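Local structure of phenylacetaldehyde dehydrogenase (Burkholderia cenocepacia, 4O5H) at residues Asp69-Val74 and Asp251-Lys256; Ala75-Ala80 and Thr204-Pro209; Val290-Asp295 and Ser445-Asp450; Val296-Ala301 and Asp331-Arg336; Leu344-Gly349 and Gly393-Pro398. The protein probably oxidises phenylacetaldehyde to phenylacetate with NAD+ as cofactor, as a member of the aldehyde dehydrogenase family. All coordinates share one frame; numbering follows the deposited sequence. Where two conformers were deposited one is given.

Contact 1: Asp69-Val74 and Asp251-Lys256; sequences DVQQAV and DPRIDK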
# COMPACT_ATOMS: atom_id res chain seq x y z
N ASP A 69 22.09 -15.59 -7.96
CA ASP A 69 22.39 -14.35 -8.68
C ASP A 69 21.52 -13.21 -8.15
O ASP A 69 21.98 -12.07 -7.99
CB ASP A 69 22.20 -14.53 -10.20
CG ASP A 69 22.93 -15.76 -10.73
OD1 ASP A 69 24.19 -15.82 -10.63
OD2 ASP A 69 22.26 -16.68 -11.21
N VAL A 70 20.27 -13.50 -7.89
CA VAL A 70 19.34 -12.47 -7.37
C VAL A 70 19.81 -12.01 -6.00
O VAL A 70 19.85 -10.81 -5.74
CB VAL A 70 17.91 -12.98 -7.28
CG1 VAL A 70 17.01 -11.97 -6.56
CG2 VAL A 70 17.36 -13.24 -8.67
N GLN A 71 20.18 -12.95 -5.14
CA GLN A 71 20.75 -12.60 -3.82
C GLN A 71 21.98 -11.71 -3.93
O GLN A 71 22.12 -10.79 -3.16
CB GLN A 71 21.08 -13.83 -3.02
CG GLN A 71 19.81 -14.50 -2.49
CD GLN A 71 20.04 -15.89 -2.01
OE1 GLN A 71 21.11 -16.47 -2.17
NE2 GLN A 71 19.02 -16.45 -1.41
N GLN A 72 22.85 -11.97 -4.90
CA GLN A 72 24.02 -11.08 -5.12
C GLN A 72 23.62 -9.67 -5.52
O GLN A 72 24.23 -8.70 -5.10
CB GLN A 72 24.98 -11.63 -6.16
CG GLN A 72 25.62 -12.91 -5.69
CD GLN A 72 26.61 -12.73 -4.56
OE1 GLN A 72 27.15 -11.63 -4.32
NE2 GLN A 72 26.80 -13.77 -3.80
N ALA A 73 22.64 -9.56 -6.39
CA ALA A 73 22.13 -8.25 -6.81
C ALA A 73 21.52 -7.46 -5.65
O ALA A 73 21.73 -6.25 -5.53
CB ALA A 73 21.11 -8.41 -7.93
N VAL A 74 20.74 -8.16 -4.82
CA VAL A 74 20.16 -7.55 -3.64
C VAL A 74 21.24 -7.11 -2.68
O VAL A 74 21.16 -6.02 -2.17
CB VAL A 74 19.14 -8.52 -2.99
CG1 VAL A 74 18.68 -7.98 -1.64
CG2 VAL A 74 17.91 -8.70 -3.93
N ASP A 251 13.02 -11.98 -0.94
CA ASP A 251 14.23 -11.60 -0.27
C ASP A 251 13.89 -10.63 0.86
O ASP A 251 13.30 -9.61 0.61
CB ASP A 251 15.24 -11.00 -1.25
CG ASP A 251 16.65 -10.98 -0.69
OD1 ASP A 251 16.86 -10.47 0.41
OD2 ASP A 251 17.58 -11.49 -1.38
N PRO A 252 14.29 -10.95 2.11
CA PRO A 252 13.89 -10.05 3.20
C PRO A 252 14.70 -8.78 3.22
O PRO A 252 14.43 -7.90 4.00
CB PRO A 252 14.12 -10.89 4.47
CG PRO A 252 15.18 -11.91 4.06
CD PRO A 252 14.86 -12.22 2.62
N ARG A 253 15.72 -8.67 2.37
CA ARG A 253 16.57 -7.47 2.36
C ARG A 253 16.12 -6.39 1.40
O ARG A 253 16.73 -5.31 1.37
CB ARG A 253 18.05 -7.83 2.09
CG ARG A 253 18.62 -8.85 3.05
CD ARG A 253 19.91 -9.42 2.51
NE ARG A 253 19.68 -10.12 1.23
CZ ARG A 253 20.67 -10.58 0.44
NH1 ARG A 253 21.96 -10.38 0.76
NH2 ARG A 253 20.38 -11.21 -0.70
N ILE A 254 15.08 -6.65 0.59
CA ILE A 254 14.40 -5.56 -0.09
C ILE A 254 13.41 -4.91 0.87
O ILE A 254 12.95 -5.54 1.82
CB ILE A 254 13.74 -5.98 -1.42
CG1 ILE A 254 12.57 -6.94 -1.23
CG2 ILE A 254 14.76 -6.59 -2.34
CD1 ILE A 254 11.67 -7.02 -2.44
N ASP A 255 13.11 -3.65 0.64
CA ASP A 255 12.16 -2.88 1.45
C ASP A 255 10.81 -2.67 0.75
O ASP A 255 9.77 -2.51 1.39
CB ASP A 255 12.80 -1.55 1.78
CG ASP A 255 14.08 -1.73 2.56
OD1 ASP A 255 14.01 -2.38 3.64
OD2 ASP A 255 15.15 -1.31 2.08
N LYS A 256 10.83 -2.74 -0.57
CA LYS A 256 9.63 -2.57 -1.33
C LYS A 256 9.67 -3.42 -2.59
O LYS A 256 10.72 -3.54 -3.22
CB LYS A 256 9.45 -1.12 -1.73
CG LYS A 256 8.18 -0.91 -2.52
CD LYS A 256 7.88 0.55 -2.83
CE LYS A 256 6.49 0.72 -3.50
NZ LYS A 256 5.45 1.15 -2.48
O HOH W 1 23.81 -12.21 -0.50
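Q71 and V74, one turn apart on helix 67-82, lie against the type I beta turn D251-I254, with CA atoms 7.5 Å apart for Q71 and D251 and 7.0 Å apart for V74 and R253. The side of the turn that faces the helix is built on a salt bridge within it. R253 grips D251 side-on through two nearly straight bonds, NE giving to OD1 and NH2 to OD2, both almost exactly in the guanidinium plane and on syn lone pairs. The bend of the arginine chain at chi3 (-62°) folds the guanidinium back onto its own turn. D251 OD1 also takes the backbone N of R253 on its anti lone pair, 2.9 Å away, so the carboxylate has little freedom to rotate.

V74 CG1 lies over one face of the guanidinium, 3.7 Å from R253 NE, and stands equally close to D251 OD2. V74 CG2 also lies by D251 OD2 and reaches on to I254 CG2 at 4.1 Å. From the preceding turn, the carbonyl O of Q71 takes a weak, bent bond from R253 NH2 (3.0 Å, 134°), and a water accepting from R253 NH1 bonds it weakly. The aliphatic part of Q71 crosses R253 at about a right angle, Q71 CB 3.6 Å from R253 NH2, the amide plane nearly perpendicular to the guanidinium.

L248 of helix 241-250 touches both V74 and I254. D251-R253 is an Asx turn, within the beta turn that leads from that helix into strand 256-260 of what is, as in other aldehyde dehydrogenases, the Rossmann-type nucleotide-binding sheet.

Contact 2: Ala75-Ala80 and Thr204-Pro209; sequences AAARRA and TVVLKP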
# COMPACT_ATOMS: atom_id res chain seq x y z
N ALA A 75 22.27 -7.95 -2.49
CA ALA A 75 23.40 -7.59 -1.63
C ALA A 75 24.07 -6.30 -2.13
O ALA A 75 24.37 -5.44 -1.32
CB ALA A 75 24.40 -8.72 -1.52
N ALA A 76 24.22 -6.16 -3.45
CA ALA A 76 24.83 -4.96 -4.02
C ALA A 76 23.96 -3.73 -3.80
O ALA A 76 24.47 -2.66 -3.47
CB ALA A 76 25.12 -5.16 -5.50
N ALA A 77 22.65 -3.87 -4.04
CA ALA A 77 21.74 -2.77 -3.86
C ALA A 77 21.69 -2.32 -2.41
O ALA A 77 21.66 -1.13 -2.13
CB ALA A 77 20.33 -3.12 -4.36
N ARG A 78 21.69 -3.28 -1.50
CA ARG A 78 21.81 -2.98 -0.06
C ARG A 78 23.04 -2.19 0.25
O ARG A 78 22.99 -1.19 0.95
CB ARG A 78 21.83 -4.28 0.77
CG ARG A 78 20.46 -4.77 1.15
CD ARG A 78 20.05 -4.42 2.57
NE ARG A 78 19.91 -2.98 2.81
CZ ARG A 78 18.75 -2.32 2.89
NH1 ARG A 78 17.56 -2.91 2.66
NH2 ARG A 78 18.77 -1.03 3.16
N ARG A 79 24.19 -2.66 -0.23
CA ARG A 79 25.48 -1.98 0.05
C ARG A 79 25.46 -0.56 -0.48
O ARG A 79 25.89 0.36 0.20
CB ARG A 79 26.68 -2.69 -0.61
CG ARG A 79 27.25 -3.86 0.17
CD ARG A 79 28.57 -4.38 -0.42
NE ARG A 79 28.41 -4.88 -1.79
CZ ARG A 79 27.94 -6.09 -2.13
NH1 ARG A 79 27.56 -6.98 -1.21
NH2 ARG A 79 27.86 -6.42 -3.39
N ALA A 80 24.92 -0.38 -1.68
CA ALA A 80 24.89 0.96 -2.32
C ALA A 80 24.01 1.91 -1.54
O ALA A 80 24.26 3.11 -1.54
CB ALA A 80 24.45 0.86 -3.77
N THR A 204 17.68 2.40 -4.02
CA THR A 204 18.44 1.59 -4.97
C THR A 204 17.52 0.51 -5.47
O THR A 204 16.44 0.31 -4.90
CB THR A 204 19.73 0.98 -4.36
OG1 THR A 204 19.40 0.13 -3.27
CG2 THR A 204 20.62 2.08 -3.88
N VAL A 205 17.89 -0.17 -6.56
CA VAL A 205 16.95 -0.98 -7.31
C VAL A 205 17.58 -2.25 -7.83
O VAL A 205 18.68 -2.22 -8.36
CB VAL A 205 16.45 -0.24 -8.58
CG1 VAL A 205 15.30 -1.00 -9.25
CG2 VAL A 205 15.92 1.13 -8.27
N VAL A 206 16.86 -3.36 -7.69
CA VAL A 206 17.10 -4.56 -8.46
C VAL A 206 15.93 -4.71 -9.44
O VAL A 206 14.79 -4.91 -9.03
CB VAL A 206 17.22 -5.80 -7.58
CG1 VAL A 206 17.50 -7.03 -8.43
CG2 VAL A 206 18.31 -5.61 -6.54
N LEU A 207 16.24 -4.64 -10.73
CA LEU A 207 15.24 -4.78 -11.79
C LEU A 207 15.28 -6.16 -12.43
O LEU A 207 16.36 -6.65 -12.76
CB LEU A 207 15.49 -3.76 -12.90
CG LEU A 207 14.47 -3.82 -14.06
CD1 LEU A 207 13.12 -3.30 -13.60
CD2 LEU A 207 14.93 -3.05 -15.26
N LYS A 208 14.12 -6.80 -12.54
CA LYS A 208 13.97 -8.08 -13.24
C LYS A 208 13.08 -7.85 -14.47
O LYS A 208 11.88 -7.86 -14.38
CB LYS A 208 13.33 -9.14 -12.34
CG LYS A 208 13.83 -10.57 -12.56
CD LYS A 208 13.64 -11.20 -13.92
CE LYS A 208 12.28 -11.86 -13.96
NZ LYS A 208 11.83 -12.21 -15.31
N PRO A 209 13.68 -7.66 -15.63
CA PRO A 209 12.84 -7.56 -16.83
C PRO A 209 12.16 -8.90 -17.15
O PRO A 209 12.59 -9.96 -16.71
CB PRO A 209 13.83 -7.18 -17.94
CG PRO A 209 15.16 -7.27 -17.36
CD PRO A 209 15.10 -7.45 -15.90
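A77 on helix 67-82 meets T204 at the start of strand 204-208, a strand of the sheet that in this family belongs to the Rossmann-type nucleotide-binding domain. Helix and strand run almost antiparallel, 167° between their directions, with their axes 7.7 Å apart at closest.

The threonine does most of the work. Its CB lies 3.6 Å from A77 O and only a little farther from the A77 methyl. OG1, placed between the backbone N and the carbonyl carbon (chi1 61°), points at the helix and donates to A77 O at 2.8 Å. The hydroxyl comes in from above the carbonyl plane, 53° out of it, so the bond does not lie on a lone pair. The same torsion sends CG2 along the helix to the methyl of A80, 4.0 Å away. One short side chain therefore gives a polar branch to one turn and an apolar branch to the next, and its buried hydroxyl is satisfied by helix backbone.

V177 of the neighbouring strand 166-181 touches both A77 and T204, and N235 of strand 234-236 also reaches A77, so the helix packs on three neighbouring strands of the sheet. A77 CB, pointing at the strand, rests 3.9 Å from V206 CG2.

Contact 3: Val290-Asp295 and Ser445-Asp450; sequences VIVLPD and SIWSND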
# COMPACT_ATOMS: atom_id res chain seq x y z
N VAL A 290 -15.23 0.65 -22.50
CA VAL A 290 -15.29 1.83 -23.32
C VAL A 290 -16.77 2.11 -23.52
O VAL A 290 -17.50 1.30 -24.12
CB VAL A 290 -14.65 1.52 -24.68
CG1 VAL A 290 -14.83 2.68 -25.64
CG2 VAL A 290 -13.18 1.18 -24.50
N ILE A 291 -17.24 3.24 -23.02
CA ILE A 291 -18.67 3.58 -23.07
C ILE A 291 -18.91 4.67 -24.08
O ILE A 291 -18.40 5.77 -23.93
CB ILE A 291 -19.14 4.05 -21.70
CG1 ILE A 291 -18.92 2.96 -20.66
CG2 ILE A 291 -20.61 4.47 -21.73
CD1 ILE A 291 -19.17 3.45 -19.24
N VAL A 292 -19.69 4.37 -25.10
CA VAL A 292 -19.99 5.34 -26.15
C VAL A 292 -21.42 5.84 -26.04
O VAL A 292 -22.39 5.09 -26.21
CB VAL A 292 -19.75 4.70 -27.53
CG1 VAL A 292 -20.00 5.73 -28.65
CG2 VAL A 292 -18.32 4.15 -27.59
N LEU A 293 -21.54 7.14 -25.79
CA LEU A 293 -22.86 7.78 -25.66
C LEU A 293 -23.42 8.17 -27.03
O LEU A 293 -22.67 8.27 -28.00
CB LEU A 293 -22.79 8.98 -24.71
CG LEU A 293 -22.30 8.66 -23.30
CD1 LEU A 293 -22.44 9.86 -22.37
CD2 LEU A 293 -23.01 7.44 -22.71
N PRO A 294 -24.76 8.36 -27.13
CA PRO A 294 -25.38 8.47 -28.45
C PRO A 294 -25.14 9.80 -29.13
O PRO A 294 -25.49 9.93 -30.29
CB PRO A 294 -26.87 8.28 -28.17
CG PRO A 294 -27.05 8.62 -26.74
CD PRO A 294 -25.76 8.25 -26.06
N ASP A 295 -24.53 10.78 -28.46
CA ASP A 295 -24.28 12.07 -29.10
C ASP A 295 -22.99 12.13 -29.92
O ASP A 295 -22.70 13.19 -30.47
CB ASP A 295 -24.27 13.19 -28.06
CG ASP A 295 -23.07 13.08 -27.05
OD1 ASP A 295 -23.04 12.13 -26.25
OD2 ASP A 295 -22.22 14.00 -27.05
N SER A 445 -13.10 4.33 -20.47
CA SER A 445 -13.33 5.59 -21.16
C SER A 445 -14.80 5.83 -21.49
O SER A 445 -15.61 4.90 -21.58
CB SER A 445 -12.46 5.72 -22.42
OG SER A 445 -12.77 4.72 -23.40
N ILE A 446 -15.10 7.10 -21.67
CA ILE A 446 -16.39 7.61 -22.04
C ILE A 446 -16.22 8.46 -23.29
O ILE A 446 -15.30 9.30 -23.34
CB ILE A 446 -16.93 8.52 -20.93
CG1 ILE A 446 -17.03 7.78 -19.61
CG2 ILE A 446 -18.28 9.06 -21.33
CD1 ILE A 446 -17.16 8.72 -18.42
N TRP A 447 -17.07 8.25 -24.29
CA TRP A 447 -17.00 8.96 -25.56
C TRP A 447 -18.29 9.76 -25.68
O TRP A 447 -19.35 9.16 -25.86
CB TRP A 447 -16.78 7.96 -26.75
CG TRP A 447 -15.42 7.37 -26.60
CD1 TRP A 447 -15.04 6.45 -25.67
CD2 TRP A 447 -14.23 7.74 -27.31
NE1 TRP A 447 -13.70 6.19 -25.79
CE2 TRP A 447 -13.18 6.97 -26.78
CE3 TRP A 447 -13.97 8.62 -28.37
CZ2 TRP A 447 -11.87 7.08 -27.23
CZ3 TRP A 447 -12.69 8.72 -28.82
CH2 TRP A 447 -11.64 7.95 -28.24
N SER A 448 -18.17 11.09 -25.63
CA SER A 448 -19.28 12.03 -25.61
C SER A 448 -18.77 13.46 -25.59
O SER A 448 -17.57 13.69 -25.31
CB SER A 448 -20.12 11.81 -24.35
OG SER A 448 -21.26 12.65 -24.33
N ASN A 449 -19.63 14.40 -25.92
CA ASN A 449 -19.35 15.83 -25.78
C ASN A 449 -20.42 16.49 -24.87
O ASN A 449 -20.49 17.70 -24.76
CB ASN A 449 -19.32 16.52 -27.15
CG ASN A 449 -18.76 17.94 -27.10
OD1 ASN A 449 -17.71 18.19 -26.51
ND2 ASN A 449 -19.50 18.89 -27.68
N ASP A 450 -21.16 15.64 -24.15
CA ASP A 450 -22.26 16.04 -23.28
C ASP A 450 -21.70 16.25 -21.85
O ASP A 450 -21.51 15.30 -21.12
CB ASP A 450 -23.29 14.89 -23.30
CG ASP A 450 -24.55 15.18 -22.46
OD1 ASP A 450 -24.58 15.92 -21.48
OD2 ASP A 450 -25.55 14.56 -22.80
O HOH W 2 -25.06 11.74 -24.55
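V290-V292 and S445-W447 pair as parallel strands in the seven-stranded sheet that, as in other aldehyde dehydrogenases, belongs to the catalytic domain. This buried end is tightly knit. I291 straddles I446, its N giving to S445 O at 2.7 Å and its O taking W447 N at 2.8 Å; L293 N then reaches W447 O.

On the face carrying V290, V292 and W447, the indole NE1 donates to S445 OG near the ring plane; that hydroxyl is also bonded to H471. V290 CG1 packs obliquely by the pyrrole part, 3.7 Å from W447 NE1, and V292 CG2 meets W447 CB.

Past the strands the contact turns polar and runs out to the exposed D295 and N449, while L293 and S448 stay buried. D295 CG sits between the backbone N and the carbonyl carbon (chi1 66°), which turns the carboxylate to the loop: OD1 takes the S448 hydroxyl at 2.7 Å and OD2 the N of N449 at 2.9 Å, each on a syn lone pair. A water donates to D295 OD1 and, weakly, to OD2 of D450, whose OD1 caps A453 N. S448 OG accepts D450 N at 3.0 Å, closing an ST turn.

Contact 4: Val296-Ala301 and Asp331-Arg336; sequences VDLDKA and DGVIER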
# COMPACT_ATOMS: atom_id res chain seq x y z
N VAL A 296 -22.20 11.06 -29.99
CA VAL A 296 -20.90 11.11 -30.66
C VAL A 296 -20.96 11.23 -32.17
O VAL A 296 -21.94 10.84 -32.82
CB VAL A 296 -20.02 9.85 -30.39
CG1 VAL A 296 -19.63 9.77 -28.93
CG2 VAL A 296 -20.70 8.57 -30.83
N ASP A 297 -19.88 11.75 -32.73
CA ASP A 297 -19.59 11.58 -34.15
C ASP A 297 -19.24 10.10 -34.36
O ASP A 297 -18.32 9.59 -33.71
CB ASP A 297 -18.39 12.42 -34.54
CG ASP A 297 -18.02 12.26 -35.99
OD1 ASP A 297 -17.53 11.21 -36.42
OD2 ASP A 297 -18.20 13.23 -36.74
N LEU A 298 -19.92 9.44 -35.29
CA LEU A 298 -19.76 7.99 -35.45
C LEU A 298 -18.36 7.57 -35.89
O LEU A 298 -17.84 6.54 -35.43
CB LEU A 298 -20.77 7.46 -36.46
CG LEU A 298 -22.26 7.64 -36.16
CD1 LEU A 298 -23.09 6.96 -37.24
CD2 LEU A 298 -22.64 7.07 -34.81
N ASP A 299 -17.74 8.34 -36.77
CA ASP A 299 -16.39 8.00 -37.22
C ASP A 299 -15.35 8.21 -36.13
O ASP A 299 -14.45 7.40 -35.98
CB ASP A 299 -16.01 8.79 -38.46
CG ASP A 299 -16.82 8.36 -39.68
OD1 ASP A 299 -17.05 7.16 -39.88
OD2 ASP A 299 -17.21 9.24 -40.44
N LYS A 300 -15.44 9.32 -35.41
CA LYS A 300 -14.55 9.57 -34.27
C LYS A 300 -14.67 8.48 -33.23
O LYS A 300 -13.65 8.02 -32.64
CB LYS A 300 -14.87 10.92 -33.59
CG LYS A 300 -14.24 11.11 -32.17
CD LYS A 300 -13.08 12.09 -32.03
CE LYS A 300 -12.94 12.66 -30.61
NZ LYS A 300 -14.02 13.60 -30.19
N ALA A 301 -15.90 8.09 -32.94
CA ALA A 301 -16.13 7.07 -31.92
C ALA A 301 -15.57 5.74 -32.37
O ALA A 301 -14.90 5.04 -31.59
CB ALA A 301 -17.60 6.95 -31.58
N ASP A 331 -24.96 -0.12 -34.29
CA ASP A 331 -24.71 -0.75 -35.60
C ASP A 331 -23.74 0.07 -36.43
O ASP A 331 -22.81 -0.47 -37.00
CB ASP A 331 -26.01 -0.94 -36.39
CG ASP A 331 -26.93 -1.95 -35.75
OD1 ASP A 331 -26.47 -2.87 -35.04
OD2 ASP A 331 -28.12 -1.84 -35.95
N GLY A 332 -23.92 1.38 -36.46
CA GLY A 332 -23.02 2.24 -37.21
C GLY A 332 -21.60 2.26 -36.65
O GLY A 332 -20.62 2.24 -37.40
N VAL A 333 -21.47 2.32 -35.34
CA VAL A 333 -20.13 2.30 -34.75
C VAL A 333 -19.41 0.95 -35.01
O VAL A 333 -18.28 0.93 -35.50
CB VAL A 333 -20.17 2.63 -33.26
CG1 VAL A 333 -18.79 2.47 -32.63
CG2 VAL A 333 -20.64 4.07 -33.05
N ILE A 334 -20.08 -0.15 -34.75
CA ILE A 334 -19.47 -1.45 -34.89
C ILE A 334 -19.13 -1.78 -36.36
O ILE A 334 -18.06 -2.36 -36.66
CB ILE A 334 -20.33 -2.55 -34.21
CG1 ILE A 334 -19.46 -3.59 -33.57
CG2 ILE A 334 -21.24 -3.24 -35.20
CD1 ILE A 334 -18.65 -3.03 -32.41
N GLU A 335 -20.01 -1.40 -37.28
CA GLU A 335 -19.73 -1.58 -38.69
C GLU A 335 -18.41 -0.88 -39.02
O GLU A 335 -17.53 -1.47 -39.63
CB GLU A 335 -20.88 -1.05 -39.47
CG GLU A 335 -20.74 -1.03 -40.99
CD GLU A 335 -21.59 0.07 -41.64
OE1 GLU A 335 -21.24 1.29 -41.63
OE2 GLU A 335 -22.65 -0.29 -42.16
N ARG A 336 -18.27 0.35 -38.56
CA ARG A 336 -17.05 1.11 -38.80
C ARG A 336 -15.82 0.49 -38.12
O ARG A 336 -14.75 0.46 -38.71
CB ARG A 336 -17.21 2.55 -38.36
CG ARG A 336 -18.14 3.37 -39.24
CD ARG A 336 -18.52 4.66 -38.52
NE ARG A 336 -19.21 5.60 -39.38
CZ ARG A 336 -20.49 5.50 -39.71
NH1 ARG A 336 -21.25 4.49 -39.26
NH2 ARG A 336 -21.03 6.41 -40.50
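L298 and D299, in the first turn of helix 298-310, meet V333 and R336 of helix 330-343. The two helices are successive members of an alpha/beta arrangement in which strand 320-326 runs between them in the chain, and V333 also rests on I325 of that strand.

The apolar layer lies on the inner side. L298 CD2 packs 4.0 Å from V333 CG2, the two side chains crossing at a slant, and the methyl of A301 approaches the same valine carbon one turn deeper. A301 also touches V292, so this layer is continuous with the sheet.

Stacking on a charged group comes next. L298 CB stands over the centre of one face of the R336 guanidinium, 3.7 Å above its plane, and L298 CD1 leans over the same group at 3.7 Å from NH1. Aliphatic carbon thus covers one side of the arginine, while D299 OD1 and G332 O meet it at its edge.

The salt bridge is made at that edge. R336 is extended from CG to NE, which carries its head across to D299, and NE donates to D299 OD1 at 2.7 Å. The oxygen is in the guanidinium plane, yet the nitrogen arrives 47° above the carboxylate plane, so the pair is close but skewed. E335 adds a long, purely electrostatic pairing with R336 NH1.

Bonds within each helix complete the set. D297 is the N-cap of helix 298-310, its OD1 accepting K300 N at 3.0 Å. In the other helix, R336 NH1 gives to G332 O, which it and R336 N reach from opposite faces of the carbonyl plane.

Contact 5: Leu344-Gly349 and Gly393-Pro398; sequences LKIGPG and GFFVEP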
# COMPACT_ATOMS: atom_id res chain seq x y z
N LEU A 344 -6.30 -2.96 -40.93
CA LEU A 344 -5.00 -2.73 -40.28
C LEU A 344 -3.92 -3.61 -40.91
O LEU A 344 -4.13 -4.82 -41.09
CB LEU A 344 -5.06 -2.99 -38.78
CG LEU A 344 -5.98 -2.07 -37.98
CD1 LEU A 344 -6.13 -2.57 -36.56
CD2 LEU A 344 -5.45 -0.66 -37.99
N LYS A 345 -2.78 -3.00 -41.22
CA LYS A 345 -1.67 -3.72 -41.84
C LYS A 345 -0.90 -4.56 -40.80
O LYS A 345 -0.34 -4.01 -39.84
CB LYS A 345 -0.73 -2.73 -42.52
CG LYS A 345 0.42 -3.37 -43.26
CD LYS A 345 -0.02 -4.05 -44.53
CE LYS A 345 1.18 -4.50 -45.37
NZ LYS A 345 1.86 -5.64 -44.69
N ILE A 346 -0.90 -5.88 -41.02
CA ILE A 346 -0.28 -6.82 -40.12
C ILE A 346 1.10 -7.16 -40.67
O ILE A 346 1.22 -7.47 -41.85
CB ILE A 346 -1.10 -8.11 -39.99
CG1 ILE A 346 -2.50 -7.80 -39.50
CG2 ILE A 346 -0.41 -9.08 -39.04
CD1 ILE A 346 -3.42 -9.01 -39.55
N GLY A 347 2.13 -7.07 -39.85
CA GLY A 347 3.48 -7.33 -40.37
C GLY A 347 4.56 -7.19 -39.32
O GLY A 347 4.28 -6.93 -38.15
N PRO A 348 5.81 -7.34 -39.74
CA PRO A 348 6.93 -7.12 -38.83
C PRO A 348 7.04 -5.67 -38.36
O PRO A 348 6.81 -4.72 -39.13
CB PRO A 348 8.15 -7.54 -39.64
CG PRO A 348 7.71 -7.67 -41.05
CD PRO A 348 6.23 -7.74 -41.09
N GLY A 349 7.41 -5.52 -37.10
CA GLY A 349 7.45 -4.20 -36.48
C GLY A 349 8.45 -3.25 -37.11
O GLY A 349 8.28 -2.04 -37.07
N GLY A 393 6.14 -16.34 -37.30
CA GLY A 393 5.92 -15.26 -36.33
C GLY A 393 4.67 -15.58 -35.54
O GLY A 393 4.02 -16.57 -35.83
N PHE A 394 4.39 -14.78 -34.51
CA PHE A 394 3.27 -15.09 -33.62
C PHE A 394 2.09 -14.14 -33.87
O PHE A 394 1.56 -13.48 -32.96
CB PHE A 394 3.72 -15.08 -32.16
CG PHE A 394 4.99 -15.82 -31.93
CD1 PHE A 394 5.12 -17.14 -32.34
CD2 PHE A 394 6.07 -15.21 -31.32
CE1 PHE A 394 6.30 -17.85 -32.13
CE2 PHE A 394 7.25 -15.91 -31.10
CZ PHE A 394 7.37 -17.22 -31.49
N PHE A 395 1.61 -14.13 -35.11
CA PHE A 395 0.63 -13.16 -35.56
C PHE A 395 -0.80 -13.66 -35.33
O PHE A 395 -1.09 -14.85 -35.51
CB PHE A 395 0.84 -12.90 -37.05
CG PHE A 395 2.06 -12.09 -37.37
CD1 PHE A 395 2.05 -10.70 -37.26
CD2 PHE A 395 3.22 -12.72 -37.82
CE1 PHE A 395 3.16 -9.94 -37.60
CE2 PHE A 395 4.32 -11.97 -38.13
CZ PHE A 395 4.30 -10.58 -38.02
N VAL A 396 -1.66 -12.72 -34.96
CA VAL A 396 -3.08 -12.94 -34.78
C VAL A 396 -3.85 -11.76 -35.36
O VAL A 396 -3.40 -10.61 -35.27
CB VAL A 396 -3.38 -13.03 -33.29
CG1 VAL A 396 -4.89 -13.02 -33.05
CG2 VAL A 396 -2.75 -14.28 -32.71
N GLU A 397 -4.96 -12.05 -36.04
CA GLU A 397 -5.81 -11.00 -36.64
C GLU A 397 -6.52 -10.14 -35.60
O GLU A 397 -7.00 -10.68 -34.60
CB GLU A 397 -6.89 -11.63 -37.47
CG GLU A 397 -6.36 -12.36 -38.67
CD GLU A 397 -7.48 -12.91 -39.50
OE1 GLU A 397 -8.57 -13.21 -38.94
OE2 GLU A 397 -7.26 -13.02 -40.71
N PRO A 398 -6.56 -8.83 -35.81
CA PRO A 398 -7.42 -7.99 -35.01
C PRO A 398 -8.81 -8.56 -35.10
O PRO A 398 -9.31 -8.78 -36.20
CB PRO A 398 -7.35 -6.62 -35.68
CG PRO A 398 -6.07 -6.63 -36.41
CD PRO A 398 -5.86 -8.05 -36.84
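I346 and F395 lie alongside each other, pointing opposite ways, as their two nearly antiparallel loop segments do: the touching parts run 164° apart, yet no hydrogen bond crosses between them. The isoleucine brings CG2 to within 3.4 Å of F395 CD1, at an oblique angle to the ring. This methyl is anti to the backbone N (chi1 -59° for CG1), which aims it along the chain toward the ring and leaves the CG1 branch to run the other way.

The phenyl group turns its edge to the backbone beyond I346. G347 O lies in the ring plane, 3.3 Å from F395 CE1, and P348 N sits near that plane by CZ, so the ring meets the peptide rim-on and the polar oxygen faces aromatic C-H.

At the far end I346 CD1 meets the P398 ring at its CD, 3.8 Å away. L344 adds a looser, slanting touch, its CD1 4.1 Å from P398 CG.

Around it, F310 of helix 298-310 touches both L344 and P398, and P358 packs on F395. The contact thereby joins the loop leaving helix 330-343 to the one entering strand 399-402, with helix 362-378 against F394 and V396.

In the fold
Contacts 1 and 2 share helix 67-82 and touch: R78 NH1 binds both R253 O and D255 OD2, while its NH2 pairs with D82, so the turn is tied to the same helix that T204 ties to strand 204-208. Contact 2 is buried and nearly all apolar around a single hydroxyl, while contact 1 sets a salt bridge under a buried valine. Contacts 3 and 4 form a second cluster on the opposite side of the chain's centre, their own centres about 11 Å apart, with V292 of the strand pair against A301 of the helix. Contact 3 has a hydrogen-bonded core, contact 4 a surface ion pair. Contact 5, partly buried, joins loops by packing alone.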